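Local coordinates for BSU-2 beta-lactamase (Bacillus subtilis, PDB 6W5E), which probably hydrolyses the beta-lactam ring of antibiotics, as a class D serine beta-lactamase, at residues A[231-242]-A[254-265]. Numbering follows the deposited sequence. Where two conformers were deposited one is given.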
loop_
_atom_site.group_PDB
_atom_site.type_symbol
_atom_site.label_atom_id
_atom_site.label_comp_id
_atom_site.label_asym_id
_atom_site.label_seq_id
_atom_site.Cartn_x
_atom_site.Cartn_y
_atom_site.Cartn_z
ATOM N N ILE A 231 -10.230 5.351 0.861
ATOM C CA ILE A 231 -11.530 5.232 0.214
ATOM C C ILE A 231 -12.163 6.608 0.128
ATOM O O ILE A 231 -12.181 7.358 1.111
ATOM C CB ILE A 231 -12.458 4.212 0.912
ATOM C CG1 ILE A 231 -13.814 4.162 0.203
ATOM C CG2 ILE A 231 -12.624 4.507 2.425
ATOM C CD1 ILE A 231 -14.607 2.928 0.512
ATOM N N LYS A 232 -12.653 6.949 -1.057
ATOM C CA LYS A 232 -13.353 8.202 -1.277
ATOM C C LYS A 232 -14.839 7.888 -1.319
ATOM O O LYS A 232 -15.258 6.989 -2.052
ATOM C CB LYS A 232 -12.902 8.816 -2.603
ATOM C CG LYS A 232 -13.704 10.029 -3.033
ATOM C CD LYS A 232 -13.072 10.752 -4.226
ATOM C CE LYS A 232 -12.349 9.803 -5.184
ATOM N NZ LYS A 232 -12.309 10.312 -6.591
ATOM N N THR A 233 -15.614 8.579 -0.495
ATOM C CA THR A 233 -17.067 8.443 -0.472
ATOM C C THR A 233 -17.712 9.802 -0.715
ATOM O O THR A 233 -17.038 10.827 -0.842
ATOM C CB THR A 233 -17.582 7.867 0.858
ATOM O OG1 THR A 233 -17.646 8.910 1.847
ATOM C CG2 THR A 233 -16.693 6.737 1.362
ATOM N N GLU A 234 -19.041 9.805 -0.747
ATOM C CA GLU A 234 -19.782 11.053 -0.855
ATOM C C GLU A 234 -19.870 11.800 0.466
ATOM O O GLU A 234 -20.442 12.893 0.511
ATOM C CB GLU A 234 -21.177 10.786 -1.430
ATOM C CG GLU A 234 -21.123 10.353 -2.886
ATOM C CD GLU A 234 -22.437 9.786 -3.388
ATOM O OE1 GLU A 234 -23.423 9.790 -2.625
ATOM O OE2 GLU A 234 -22.487 9.349 -4.557
ATOM N N HIS A 235 -19.307 11.248 1.532
ATOM C CA HIS A 235 -19.332 11.858 2.852
ATOM C C HIS A 235 -17.948 11.837 3.479
ATOM O O HIS A 235 -17.786 11.557 4.670
ATOM C CB HIS A 235 -20.380 11.192 3.735
ATOM C CG HIS A 235 -21.770 11.305 3.189
ATOM N ND1 HIS A 235 -22.371 10.303 2.458
ATOM C CD2 HIS A 235 -22.662 12.324 3.231
ATOM C CE1 HIS A 235 -23.581 10.689 2.093
ATOM N NE2 HIS A 235 -23.782 11.912 2.549
ATOM N N GLY A 236 -16.934 12.133 2.679
ATOM C CA GLY A 236 -15.574 12.234 3.158
ATOM C C GLY A 236 -14.722 11.058 2.706
ATOM O O GLY A 236 -15.217 10.012 2.283
ATOM N N SER A 237 -13.412 11.248 2.805
ATOM C CA SER A 237 -12.435 10.227 2.460
ATOM C C SER A 237 -11.740 9.732 3.725
ATOM O O SER A 237 -11.642 10.450 4.725
ATOM C CB SER A 237 -11.406 10.769 1.464
ATOM O OG SER A 237 -12.017 11.002 0.205
ATOM N N TYR A 238 -11.276 8.487 3.676
ATOM C CA TYR A 238 -10.687 7.831 4.833
ATOM C C TYR A 238 -9.455 7.059 4.389
ATOM O O TYR A 238 -9.444 6.479 3.301
ATOM C CB TYR A 238 -11.681 6.853 5.473
ATOM C CG TYR A 238 -12.904 7.515 6.065
ATOM C CD1 TYR A 238 -13.937 7.970 5.254
ATOM C CD2 TYR A 238 -13.025 7.673 7.439
ATOM C CE1 TYR A 238 -15.053 8.584 5.801
ATOM C CE2 TYR A 238 -14.132 8.281 7.993
ATOM C CZ TYR A 238 -15.134 8.734 7.176
ATOM O OH TYR A 238 -16.235 9.338 7.733
ATOM N N VAL A 239 -8.424 7.060 5.232
ATOM C CA VAL A 239 -7.174 6.346 4.984
ATOM C C VAL A 239 -7.141 5.126 5.897
ATOM O O VAL A 239 -7.465 5.228 7.087
ATOM C CB VAL A 239 -5.959 7.258 5.242
ATOM C CG1 VAL A 239 -4.679 6.514 4.923
ATOM C CG2 VAL A 239 -6.061 8.563 4.430
ATOM N N PHE A 240 -6.763 3.971 5.353
ATOM C CA PHE A 240 -6.748 2.747 6.150
ATOM C C PHE A 240 -5.437 1.984 5.998
ATOM O O PHE A 240 -4.775 2.024 4.949
ATOM C CB PHE A 240 -7.930 1.815 5.811
ATOM C CG PHE A 240 -7.957 1.394 4.371
ATOM C CD1 PHE A 240 -7.148 0.357 3.921
ATOM C CD2 PHE A 240 -8.785 2.037 3.463
ATOM C CE1 PHE A 240 -7.137 -0.012 2.581
ATOM C CE2 PHE A 240 -8.790 1.659 2.126
ATOM C CZ PHE A 240 -7.967 0.633 1.691
ATOM N N VAL A 241 -5.091 1.254 7.059
ATOM C CA VAL A 241 -3.989 0.301 7.056
ATOM C C VAL A 241 -4.428 -0.920 7.845
ATOM O O VAL A 241 -4.841 -0.804 9.005
ATOM C CB VAL A 241 -2.724 0.902 7.700
ATOM C CG1 VAL A 241 -1.684 -0.175 7.985
ATOM C CG2 VAL A 241 -2.122 1.964 6.795
ATOM N N THR A 242 -4.320 -2.091 7.226
ATOM C CA THR A 242 -4.545 -3.368 7.888
ATOM C C THR A 242 -3.288 -4.211 7.766
ATOM O O THR A 242 -2.675 -4.272 6.695
ATOM C CB THR A 242 -5.720 -4.096 7.248
ATOM O OG1 THR A 242 -6.868 -3.250 7.322
ATOM C CG2 THR A 242 -6.008 -5.416 7.966
ATOM N N ILE A 254 -10.513 -8.545 5.365
ATOM C CA ILE A 254 -10.870 -7.909 6.632
ATOM C C ILE A 254 -11.226 -6.448 6.400
ATOM O O ILE A 254 -12.238 -5.944 6.904
ATOM C CB ILE A 254 -9.719 -8.056 7.646
ATOM C CG1 ILE A 254 -9.673 -9.480 8.218
ATOM C CG2 ILE A 254 -9.853 -7.019 8.755
ATOM C CD1 ILE A 254 -8.436 -9.752 9.029
ATOM N N THR A 255 -10.392 -5.746 5.632
ATOM C CA THR A 255 -10.621 -4.328 5.385
ATOM C C THR A 255 -11.956 -4.114 4.696
ATOM O O THR A 255 -12.746 -3.253 5.094
ATOM C CB THR A 255 -9.500 -3.767 4.511
ATOM O OG1 THR A 255 -8.225 -4.028 5.112
ATOM C CG2 THR A 255 -9.671 -2.269 4.335
ATOM N N VAL A 256 -12.218 -4.884 3.640
ATOM C CA VAL A 256 -13.474 -4.739 2.909
ATOM C C VAL A 256 -14.666 -5.010 3.821
ATOM O O VAL A 256 -15.667 -4.285 3.777
ATOM C CB VAL A 256 -13.461 -5.621 1.648
ATOM C CG1 VAL A 256 -14.847 -5.703 1.038
ATOM C CG2 VAL A 256 -12.451 -5.057 0.638
ATOM N N ASP A 257 -14.575 -6.047 4.667
ATOM C CA ASP A 257 -15.665 -6.314 5.598
ATOM C C ASP A 257 -15.923 -5.116 6.507
ATOM O O ASP A 257 -17.083 -4.743 6.716
ATOM C CB ASP A 257 -15.402 -7.590 6.396
ATOM C CG ASP A 257 -16.686 -8.298 6.794
ATOM O OD1 ASP A 257 -17.471 -8.673 5.898
ATOM O OD2 ASP A 257 -16.910 -8.484 8.005
ATOM N N ILE A 258 -14.869 -4.492 7.041
ATOM C CA ILE A 258 -15.038 -3.336 7.915
ATOM C C ILE A 258 -15.653 -2.174 7.153
ATOM O O ILE A 258 -16.584 -1.518 7.636
ATOM C CB ILE A 258 -13.692 -2.943 8.554
ATOM C CG1 ILE A 258 -13.191 -4.056 9.483
ATOM C CG2 ILE A 258 -13.825 -1.619 9.296
ATOM C CD1 ILE A 258 -11.744 -3.898 9.891
ATOM N N LEU A 259 -15.139 -1.897 5.952
ATOM C CA LEU A 259 -15.631 -0.748 5.197
ATOM C C LEU A 259 -17.084 -0.931 4.779
ATOM O O LEU A 259 -17.820 0.056 4.665
ATOM C CB LEU A 259 -14.741 -0.477 3.983
ATOM C CG LEU A 259 -13.285 -0.105 4.274
ATOM C CD1 LEU A 259 -12.520 0.098 2.968
ATOM C CD2 LEU A 259 -13.159 1.126 5.174
ATOM N N LYS A 260 -17.513 -2.176 4.558
ATOM C CA LYS A 260 -18.922 -2.453 4.290
ATOM C C LYS A 260 -19.766 -2.305 5.554
ATOM O O LYS A 260 -20.822 -1.664 5.532
ATOM C CB LYS A 260 -19.074 -3.855 3.704
ATOM C CG LYS A 260 -18.649 -3.968 2.246
ATOM C CD LYS A 260 -18.791 -5.398 1.744
ATOM C CE LYS A 260 -18.609 -5.458 0.244
ATOM N NZ LYS A 260 -18.665 -6.852 -0.272
ATOM N N LYS A 261 -19.306 -2.884 6.672
ATOM C CA LYS A 261 -20.050 -2.804 7.924
ATOM C C LYS A 261 -20.277 -1.367 8.355
ATOM O O LYS A 261 -21.291 -1.066 8.989
ATOM C CB LYS A 261 -19.264 -3.498 9.031
ATOM C CG LYS A 261 -19.385 -4.989 9.113
ATOM C CD LYS A 261 -18.531 -5.449 10.282
ATOM C CE LYS A 261 -18.772 -6.886 10.634
ATOM N NZ LYS A 261 -17.808 -7.268 11.684
ATOM N N TYR A 262 -19.332 -0.475 8.066
ATOM C CA TYR A 262 -19.403 0.908 8.517
ATOM C C TYR A 262 -19.847 1.861 7.418
ATOM O O TYR A 262 -19.709 3.079 7.565
ATOM C CB TYR A 262 -18.098 1.327 9.203
ATOM C CG TYR A 262 -18.037 0.726 10.586
ATOM C CD1 TYR A 262 -18.635 1.368 11.658
ATOM C CD2 TYR A 262 -17.451 -0.519 10.804
ATOM C CE1 TYR A 262 -18.637 0.808 12.923
ATOM C CE2 TYR A 262 -17.445 -1.097 12.072
ATOM C CZ TYR A 262 -18.035 -0.419 13.125
ATOM O OH TYR A 262 -18.034 -0.976 14.385
ATOM N N GLY A 263 -20.399 1.327 6.331
ATOM C CA GLY A 263 -21.119 2.131 5.362
ATOM C C GLY A 263 -20.271 2.941 4.412
ATOM O O GLY A 263 -20.801 3.850 3.763
ATOM N N LEU A 264 -18.978 2.640 4.295
ATOM C CA LEU A 264 -18.106 3.357 3.369
ATOM C C LEU A 264 -18.092 2.721 1.983
ATOM O O LEU A 264 -18.106 3.434 0.971
ATOM C CB LEU A 264 -16.695 3.464 3.957
ATOM C CG LEU A 264 -16.590 4.186 5.306
ATOM C CD1 LEU A 264 -15.142 4.321 5.750
ATOM C CD2 LEU A 264 -17.273 5.546 5.282
ATOM N N ILE A 265 -18.054 1.395 1.910
ATOM C CA ILE A 265 -18.319 0.680 0.665
ATOM C C ILE A 265 -19.818 0.437 0.603
ATOM O O ILE A 265 -20.378 -0.246 1.468
ATOM C CB ILE A 265 -17.552 -0.648 0.605
ATOM C CG1 ILE A 265 -16.051 -0.396 0.470
ATOM C CG2 ILE A 265 -18.056 -1.520 -0.555
ATOM C CD1 ILE A 265 -15.220 -1.658 0.531
#
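Leu264 packs against Tyr238, its two methyls dividing the work. CD1 lies over one face of the Tyr238 ring, 4.1 Å from the centroid and 19° off the normal, a CH-pi contact, while CD2 lies on the same side of the ring plane, displaced outward past Tyr238 CE1 (3.8 Å). The Tyr238 hydroxyl is bonded elsewhere, to the backbone O of Leu32. A second CH-pi contact sets CG2 of Thr255 over a face of the Phe240 ring, 3.9 Å from its centroid; Leu259 CD1 meets the same ring obliquely. Apolar packing continues at Ile231, whose CG1 stands anti to the backbone N (chi1 179°) and carries CD1 to within 3.6 Å of Ile265 CG1, the two side chains crossing at about a right angle.

One hydrogen bond spans the interface: Thr242 OG1 donates to Thr255 OG1 at 2.7 Å. With Thr255 OG1 also bonded to Ala251 O one helical turn back, two partners fix this buried hydroxyl and leave CG2 turned onto Phe240.

Two turns shape the end where Thr233 meets Leu264. Thr233 OG1 accepts from His235 N (2.9 Å), an ST turn, and donates in the carbonyl plane to a lone pair of Gly236 O. A Schellman motif, with Gly263 at positive phi and Leu264 N bonded to Leu259 O, ends the helix and brings Leu264 back to the sheet. Strand 236-242 and helix 254-261 run at 140°, their axes 9.6 Å apart: the C-terminal helix packed on the central antiparallel sheet, as in the serine beta-lactamase and penicillin-binding protein fold.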